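Local coordinates for uncharacterized protein (Bacteroides ovatus, PDB 3NQK) that is of unknown function but probably combines an E-set-like domain with a BT_3044-like C-terminal domain, at residues Glu82-Glu94 with Asp113-Leu127. Residues are numbered along the deposited sequence; the frame is centred on the assembly and turned at random.
Sequences ELWYTEMEEDKYE and DFNLQDIDMLEKWVL. With EDO (1,2-ethanediol), chain C.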
loop_
_atom_site.group_PDB
_atom_site.type_symbol
_atom_site.label_atom_id
_atom_site.label_comp_id
_atom_site.label_asym_id
_atom_site.label_seq_id
_atom_site.Cartn_x
_atom_site.Cartn_y
_atom_site.Cartn_z
ATOM N N GLU A 82 19.286 -13.949 -27.892
ATOM C CA GLU A 82 17.905 -14.287 -27.622
ATOM C C GLU A 82 17.541 -14.106 -26.119
ATOM O O GLU A 82 16.382 -13.854 -25.785
ATOM C CB GLU A 82 17.573 -15.724 -28.106
ATOM C CG GLU A 82 18.205 -16.875 -27.304
ATOM C CD GLU A 82 19.610 -17.225 -27.763
ATOM O OE1 GLU A 82 20.135 -16.537 -28.672
ATOM O OE2 GLU A 82 20.189 -18.198 -27.212
ATOM N N LEU A 83 18.535 -14.183 -25.239
ATOM C CA LEU A 83 18.302 -14.015 -23.800
ATOM C C LEU A 83 18.524 -12.565 -23.329
ATOM O O LEU A 83 18.366 -12.269 -22.154
ATOM C CB LEU A 83 19.228 -14.921 -22.999
ATOM C CG LEU A 83 19.192 -16.425 -23.243
ATOM C CD1 LEU A 83 20.232 -17.122 -22.337
ATOM C CD2 LEU A 83 17.810 -16.987 -23.002
ATOM N N TRP A 84 18.907 -11.682 -24.242
ATOM C CA TRP A 84 19.262 -10.300 -23.877
ATOM C C TRP A 84 18.079 -9.472 -23.432
ATOM O O TRP A 84 16.957 -9.657 -23.893
ATOM C CB TRP A 84 19.901 -9.586 -25.066
ATOM C CG TRP A 84 21.323 -9.847 -25.251
ATOM C CD1 TRP A 84 21.986 -11.003 -24.974
ATOM C CD2 TRP A 84 22.259 -8.991 -25.889
ATOM N NE1 TRP A 84 23.292 -10.894 -25.341
ATOM C CE2 TRP A 84 23.490 -9.670 -25.916
ATOM C CE3 TRP A 84 22.187 -7.692 -26.418
ATOM C CZ2 TRP A 84 24.651 -9.096 -26.442
ATOM C CZ3 TRP A 84 23.342 -7.116 -26.934
ATOM C CH2 TRP A 84 24.557 -7.816 -26.939
ATOM N N TYR A 85 18.355 -8.511 -22.574
ATOM C CA TYR A 85 17.384 -7.517 -22.221
ATOM C C TYR A 85 17.331 -6.476 -23.342
ATOM O O TYR A 85 18.314 -6.264 -24.044
ATOM C CB TYR A 85 17.770 -6.852 -20.918
ATOM C CG TYR A 85 17.731 -7.769 -19.735
ATOM C CD1 TYR A 85 16.532 -8.231 -19.242
ATOM C CD2 TYR A 85 18.896 -8.137 -19.076
ATOM C CE1 TYR A 85 16.482 -9.067 -18.138
ATOM C CE2 TYR A 85 18.857 -8.964 -17.961
ATOM C CZ TYR A 85 17.641 -9.423 -17.500
ATOM O OH TYR A 85 17.582 -10.234 -16.392
ATOM N N THR A 86 16.186 -5.844 -23.512
ATOM C CA THR A 86 16.034 -4.863 -24.547
ATOM C C THR A 86 15.625 -3.529 -23.958
ATOM O O THR A 86 14.727 -3.457 -23.148
ATOM C CB THR A 86 15.017 -5.308 -25.541
ATOM O OG1 THR A 86 15.424 -6.567 -26.090
ATOM C CG2 THR A 86 14.870 -4.270 -26.672
ATOM N N GLU A 87 16.329 -2.472 -24.350
ATOM C CA GLU A 87 16.063 -1.152 -23.822
ATOM C C GLU A 87 14.655 -0.745 -24.160
ATOM O O GLU A 87 14.239 -0.877 -25.277
ATOM C CB GLU A 87 17.048 -0.143 -24.386
ATOM C CG GLU A 87 16.852 1.266 -23.840
ATOM C CD GLU A 87 17.801 2.273 -24.460
ATOM O OE1 GLU A 87 18.868 1.858 -24.967
ATOM O OE2 GLU A 87 17.491 3.480 -24.414
HETATM N N MSE A 88 13.909 -0.291 -23.167
HETATM C CA MSE A 88 12.543 0.124 -23.396
HETATM C C MSE A 88 12.474 1.263 -24.403
HETATM O O MSE A 88 13.345 2.149 -24.435
HETATM C CB MSE A 88 11.895 0.550 -22.109
HETATM C CG MSE A 88 10.433 0.750 -22.235
HETATM SE SE MSE A 88 9.579 0.432 -20.584
HETATM C CE MSE A 88 7.733 0.536 -21.143
ATOM N N GLU A 89 11.423 1.240 -25.215
ATOM C CA GLU A 89 11.260 2.198 -26.307
ATOM C C GLU A 89 10.930 3.572 -25.752
ATOM O O GLU A 89 10.195 3.686 -24.783
ATOM C CB GLU A 89 10.141 1.717 -27.268
ATOM C CG GLU A 89 10.438 0.355 -27.970
ATOM C CD GLU A 89 9.190 -0.269 -28.660
ATOM O OE1 GLU A 89 8.138 -0.457 -27.976
ATOM O OE2 GLU A 89 9.295 -0.627 -29.859
ATOM N N GLU A 90 11.456 4.615 -26.383
ATOM C CA GLU A 90 11.241 5.996 -25.906
ATOM C C GLU A 90 9.773 6.431 -25.949
ATOM O O GLU A 90 9.360 7.289 -25.184
ATOM C CB GLU A 90 12.096 6.977 -26.705
ATOM C CG GLU A 90 13.616 6.751 -26.532
ATOM C CD GLU A 90 14.474 7.799 -27.260
ATOM O OE1 GLU A 90 13.901 8.773 -27.814
ATOM O OE2 GLU A 90 15.719 7.641 -27.273
ATOM N N ASP A 91 8.993 5.828 -26.829
ATOM C CA ASP A 91 7.584 6.183 -26.951
ATOM C C ASP A 91 6.730 5.540 -25.851
ATOM O O ASP A 91 5.553 5.856 -25.720
ATOM C CB ASP A 91 7.042 5.799 -28.354
ATOM C CG ASP A 91 7.002 4.263 -28.595
ATOM O OD1 ASP A 91 6.146 3.573 -27.988
ATOM O OD2 ASP A 91 7.762 3.776 -29.469
ATOM N N LYS A 92 7.345 4.673 -25.035
ATOM C CA LYS A 92 6.603 3.905 -24.031
ATOM C C LYS A 92 6.711 4.456 -22.593
ATOM O O LYS A 92 6.046 3.937 -21.685
ATOM C CB LYS A 92 7.065 2.432 -24.040
ATOM C CG LYS A 92 6.766 1.643 -25.369
ATOM C CD LYS A 92 5.241 1.405 -25.598
ATOM C CE LYS A 92 4.969 0.452 -26.805
ATOM N NZ LYS A 92 5.418 1.016 -28.126
ATOM N N TYR A 93 7.526 5.505 -22.386
ATOM C CA TYR A 93 7.729 6.067 -21.031
ATOM C C TYR A 93 8.134 7.550 -21.035
ATOM O O TYR A 93 8.711 8.036 -21.985
ATOM C CB TYR A 93 8.810 5.277 -20.302
ATOM C CG TYR A 93 10.192 5.537 -20.843
ATOM C CD1 TYR A 93 10.918 6.658 -20.445
ATOM C CD2 TYR A 93 10.746 4.709 -21.797
ATOM C CE1 TYR A 93 12.162 6.920 -20.967
ATOM C CE2 TYR A 93 11.997 4.959 -22.321
ATOM C CZ TYR A 93 12.704 6.056 -21.898
ATOM O OH TYR A 93 13.932 6.314 -22.437
ATOM N N GLU A 94 7.867 8.230 -19.921
ATOM C CA GLU A 94 8.322 9.622 -19.696
ATOM C C GLU A 94 8.621 9.798 -18.222
ATOM O O GLU A 94 7.950 9.231 -17.394
ATOM C CB GLU A 94 7.230 10.649 -20.101
ATOM C CG GLU A 94 6.925 10.743 -21.639
ATOM C CD GLU A 94 8.008 11.532 -22.433
ATOM O OE1 GLU A 94 9.074 11.858 -21.854
ATOM O OE2 GLU A 94 7.779 11.816 -23.632
ATOM N N ASP A 113 5.942 7.713 -15.952
ATOM C CA ASP A 113 4.645 7.516 -16.603
ATOM C C ASP A 113 4.767 6.618 -17.851
ATOM O O ASP A 113 5.366 7.002 -18.858
ATOM C CB ASP A 113 4.031 8.890 -16.994
ATOM C CG ASP A 113 3.612 9.707 -15.784
ATOM O OD1 ASP A 113 3.142 9.104 -14.792
ATOM O OD2 ASP A 113 3.758 10.944 -15.818
ATOM N N PHE A 114 4.147 5.452 -17.791
ATOM C CA PHE A 114 4.225 4.490 -18.875
ATOM C C PHE A 114 2.993 4.536 -19.757
ATOM O O PHE A 114 1.862 4.743 -19.270
ATOM C CB PHE A 114 4.373 3.065 -18.318
ATOM C CG PHE A 114 5.720 2.779 -17.707
ATOM C CD1 PHE A 114 6.837 2.627 -18.504
ATOM C CD2 PHE A 114 5.849 2.585 -16.348
ATOM C CE1 PHE A 114 8.076 2.336 -17.943
ATOM C CE2 PHE A 114 7.092 2.287 -15.782
ATOM C CZ PHE A 114 8.195 2.175 -16.577
ATOM N N ASN A 115 3.216 4.343 -21.056
ATOM C CA ASN A 115 2.141 4.113 -22.012
ATOM C C ASN A 115 2.347 2.730 -22.621
ATOM O O ASN A 115 3.127 2.556 -23.568
ATOM C CB ASN A 115 2.140 5.172 -23.107
ATOM C CG ASN A 115 1.054 4.923 -24.156
ATOM O OD1 ASN A 115 -0.128 4.784 -23.824
ATOM N ND2 ASN A 115 1.457 4.846 -25.422
ATOM N N LEU A 116 1.661 1.746 -22.065
ATOM C CA LEU A 116 1.917 0.351 -22.403
ATOM C C LEU A 116 1.128 -0.149 -23.615
ATOM O O LEU A 116 1.317 -1.276 -24.048
ATOM C CB LEU A 116 1.612 -0.536 -21.185
ATOM C CG LEU A 116 2.440 -0.239 -19.934
ATOM C CD1 LEU A 116 1.955 -1.062 -18.743
ATOM C CD2 LEU A 116 3.890 -0.505 -20.197
ATOM N N GLN A 117 0.269 0.689 -24.176
ATOM C CA GLN A 117 -0.576 0.257 -25.290
ATOM C C GLN A 117 0.244 -0.366 -26.410
ATOM O O GLN A 117 1.221 0.218 -26.874
ATOM C CB GLN A 117 -1.386 1.422 -25.837
ATOM C CG GLN A 117 -2.506 0.990 -26.795
ATOM C CD GLN A 117 -3.391 2.132 -27.193
ATOM O OE1 GLN A 117 -3.605 3.072 -26.418
ATOM N NE2 GLN A 117 -3.920 2.070 -28.408
ATOM N N ASP A 118 -0.158 -1.570 -26.828
ATOM C CA ASP A 118 0.510 -2.295 -27.928
ATOM C C ASP A 118 1.921 -2.772 -27.568
ATOM O O ASP A 118 2.687 -3.126 -28.441
ATOM C CB ASP A 118 0.566 -1.427 -29.210
ATOM C CG ASP A 118 -0.834 -1.059 -29.743
ATOM O OD1 ASP A 118 -1.700 -1.959 -29.819
ATOM O OD2 ASP A 118 -1.051 0.128 -30.115
ATOM N N ILE A 119 2.268 -2.761 -26.288
ATOM C CA ILE A 119 3.581 -3.257 -25.873
ATOM C C ILE A 119 3.688 -4.724 -26.308
ATOM O O ILE A 119 2.728 -5.482 -26.203
ATOM C CB ILE A 119 3.797 -3.136 -24.323
ATOM C CG1 ILE A 119 5.258 -3.398 -23.941
ATOM C CG2 ILE A 119 2.911 -4.099 -23.586
ATOM C CD1 ILE A 119 6.186 -2.328 -24.331
ATOM N N ASP A 120 4.825 -5.089 -26.873
ATOM C CA ASP A 120 5.058 -6.453 -27.299
ATOM C C ASP A 120 5.896 -7.138 -26.265
ATOM O O ASP A 120 7.084 -6.903 -26.181
ATOM C CB ASP A 120 5.784 -6.469 -28.649
ATOM C CG ASP A 120 6.012 -7.869 -29.170
ATOM O OD1 ASP A 120 5.725 -8.836 -28.431
ATOM O OD2 ASP A 120 6.453 -8.006 -30.322
HETATM N N MSE A 121 5.291 -8.016 -25.488
HETATM C CA MSE A 121 6.016 -8.655 -24.384
HETATM C C MSE A 121 6.809 -9.844 -24.805
HETATM O O MSE A 121 7.181 -10.660 -23.976
HETATM C CB MSE A 121 5.070 -9.048 -23.286
HETATM C CG MSE A 121 4.415 -7.879 -22.627
HETATM SE SE MSE A 121 5.693 -6.602 -21.953
HETATM C CE MSE A 121 6.875 -7.831 -20.972
ATOM N N LEU A 122 7.095 -9.957 -26.087
ATOM C CA LEU A 122 8.060 -10.932 -26.527
ATOM C C LEU A 122 9.430 -10.525 -25.956
ATOM O O LEU A 122 10.282 -11.370 -25.696
ATOM C CB LEU A 122 8.115 -11.015 -28.067
ATOM C CG LEU A 122 9.297 -11.842 -28.615
ATOM C CD1 LEU A 122 9.023 -12.388 -29.980
ATOM C CD2 LEU A 122 10.562 -11.002 -28.625
ATOM N N GLU A 123 9.619 -9.217 -25.751
ATOM C CA GLU A 123 10.885 -8.692 -25.281
ATOM C C GLU A 123 10.907 -8.613 -23.765
ATOM O O GLU A 123 9.857 -8.410 -23.120
ATOM C CB GLU A 123 11.136 -7.287 -25.858
ATOM C CG GLU A 123 11.016 -7.175 -27.408
ATOM C CD GLU A 123 12.209 -7.762 -28.162
ATOM O OE1 GLU A 123 13.302 -7.890 -27.569
ATOM O OE2 GLU A 123 12.050 -8.063 -29.362
ATOM N N LYS A 124 12.099 -8.833 -23.192
ATOM C CA LYS A 124 12.342 -8.577 -21.784
ATOM C C LYS A 124 12.756 -7.106 -21.644
ATOM O O LYS A 124 13.942 -6.766 -21.732
ATOM C CB LYS A 124 13.442 -9.504 -21.243
ATOM C CG LYS A 124 13.023 -10.978 -21.144
ATOM C CD LYS A 124 14.023 -11.825 -20.310
ATOM C CE LYS A 124 15.400 -11.911 -20.976
ATOM N NZ LYS A 124 16.266 -12.971 -20.352
ATOM N N TRP A 125 11.770 -6.236 -21.464
ATOM C CA TRP A 125 12.010 -4.788 -21.452
ATOM C C TRP A 125 12.697 -4.325 -20.184
ATOM O O TRP A 125 12.351 -4.751 -19.082
ATOM C CB TRP A 125 10.701 -4.040 -21.603
ATOM C CG TRP A 125 9.988 -4.328 -22.879
ATOM C CD1 TRP A 125 8.852 -5.041 -23.027
ATOM C CD2 TRP A 125 10.374 -3.910 -24.192
ATOM N NE1 TRP A 125 8.480 -5.069 -24.340
ATOM C CE2 TRP A 125 9.413 -4.399 -25.078
ATOM C CE3 TRP A 125 11.421 -3.144 -24.692
ATOM C CZ2 TRP A 125 9.478 -4.172 -26.440
ATOM C CZ3 TRP A 125 11.490 -2.926 -26.035
ATOM C CH2 TRP A 125 10.520 -3.432 -26.899
ATOM N N VAL A 126 13.664 -3.435 -20.344
ATOM C CA VAL A 126 14.355 -2.852 -19.213
ATOM C C VAL A 126 14.571 -1.369 -19.436
ATOM O O VAL A 126 14.885 -0.935 -20.544
ATOM C CB VAL A 126 15.683 -3.542 -18.960
ATOM C CG1 VAL A 126 16.452 -2.835 -17.858
ATOM C CG2 VAL A 126 15.439 -5.013 -18.592
ATOM N N LEU A 127 14.297 -0.594 -18.395
ATOM C CA LEU A 127 14.488 0.853 -18.405
ATOM C C LEU A 127 15.641 1.166 -17.502
ATOM O O LEU A 127 15.505 1.099 -16.276
ATOM C CB LEU A 127 13.226 1.556 -17.894
ATOM C CG LEU A 127 13.288 3.076 -17.821
ATOM C CD1 LEU A 127 13.602 3.645 -19.168
ATOM C CD2 LEU A 127 11.962 3.640 -17.299
HETATM C C1 EDO C . 12.617 11.170 -20.253
HETATM O O1 EDO C . 11.193 11.381 -20.327
HETATM C C2 EDO C . 13.336 12.506 -20.026
HETATM O O2 EDO C . 14.347 12.364 -19.012
HETATM O O HOH W 1 14.504 -9.419 -24.764
HETATM O O HOH W 2 6.582 -3.129 -28.060
#
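Met88, built as selenomethionine, reaches across to Phe114 with an extended chain. Its CG is anti to the backbone N (chi1 -170°), which sends the selenium and methyl inward. Met88 CE packs against Phe114 CD1 at 3.5 Å and also touches Leu116 CD2. The selenium makes an oblique Met-aromatic contact, Met88 SE lying 4.8 Å from the Phe114 centroid. Beside it, Leu127 CD1 sits over the centre of the Tyr93 ring, 3.8 Å from the centroid. The Trp125 indole is a flat wedge. Ile119 CD1 and Glu123 CB, from its own segment, lie on opposite faces toward the rim. Across the contact, Thr86 CG2 packs 3.7 Å from Trp125 CZ3, and Glu89 crosses near CH2. Bends at chi2 (-68°) and chi4 (-64°) lay the Lys92 chain across Ile119 CD1, 3.9 Å from Lys92 CE. Lys92 NZ then bridges Asp91 OD1 (2.7 Å) and Glu89 OE1 (3.1 Å). Cut back to an alanine, this position would probably expose Ile119 CD1 and leave both carboxylates without their shared cation. Lys124 NZ donates to Leu83 O and makes an off-centre cation-pi contact, 4.9 Å from the Tyr85 centroid. Thr86 OG1 donates to Glu123 OE1. Val154 of strand 149-157 packs on both Met88 and Phe114. Thr86 N donates to Lys124 O and Val126 N to Thr86 O, pairing 86-87 parallel with 125-133. Glu94 and Asp113 exchange backbone bonds, pairing 93-94 antiparallel with 107-115. The segments thus link two sheets through a shared apolar filling, consistent with an E-set beta-sandwich.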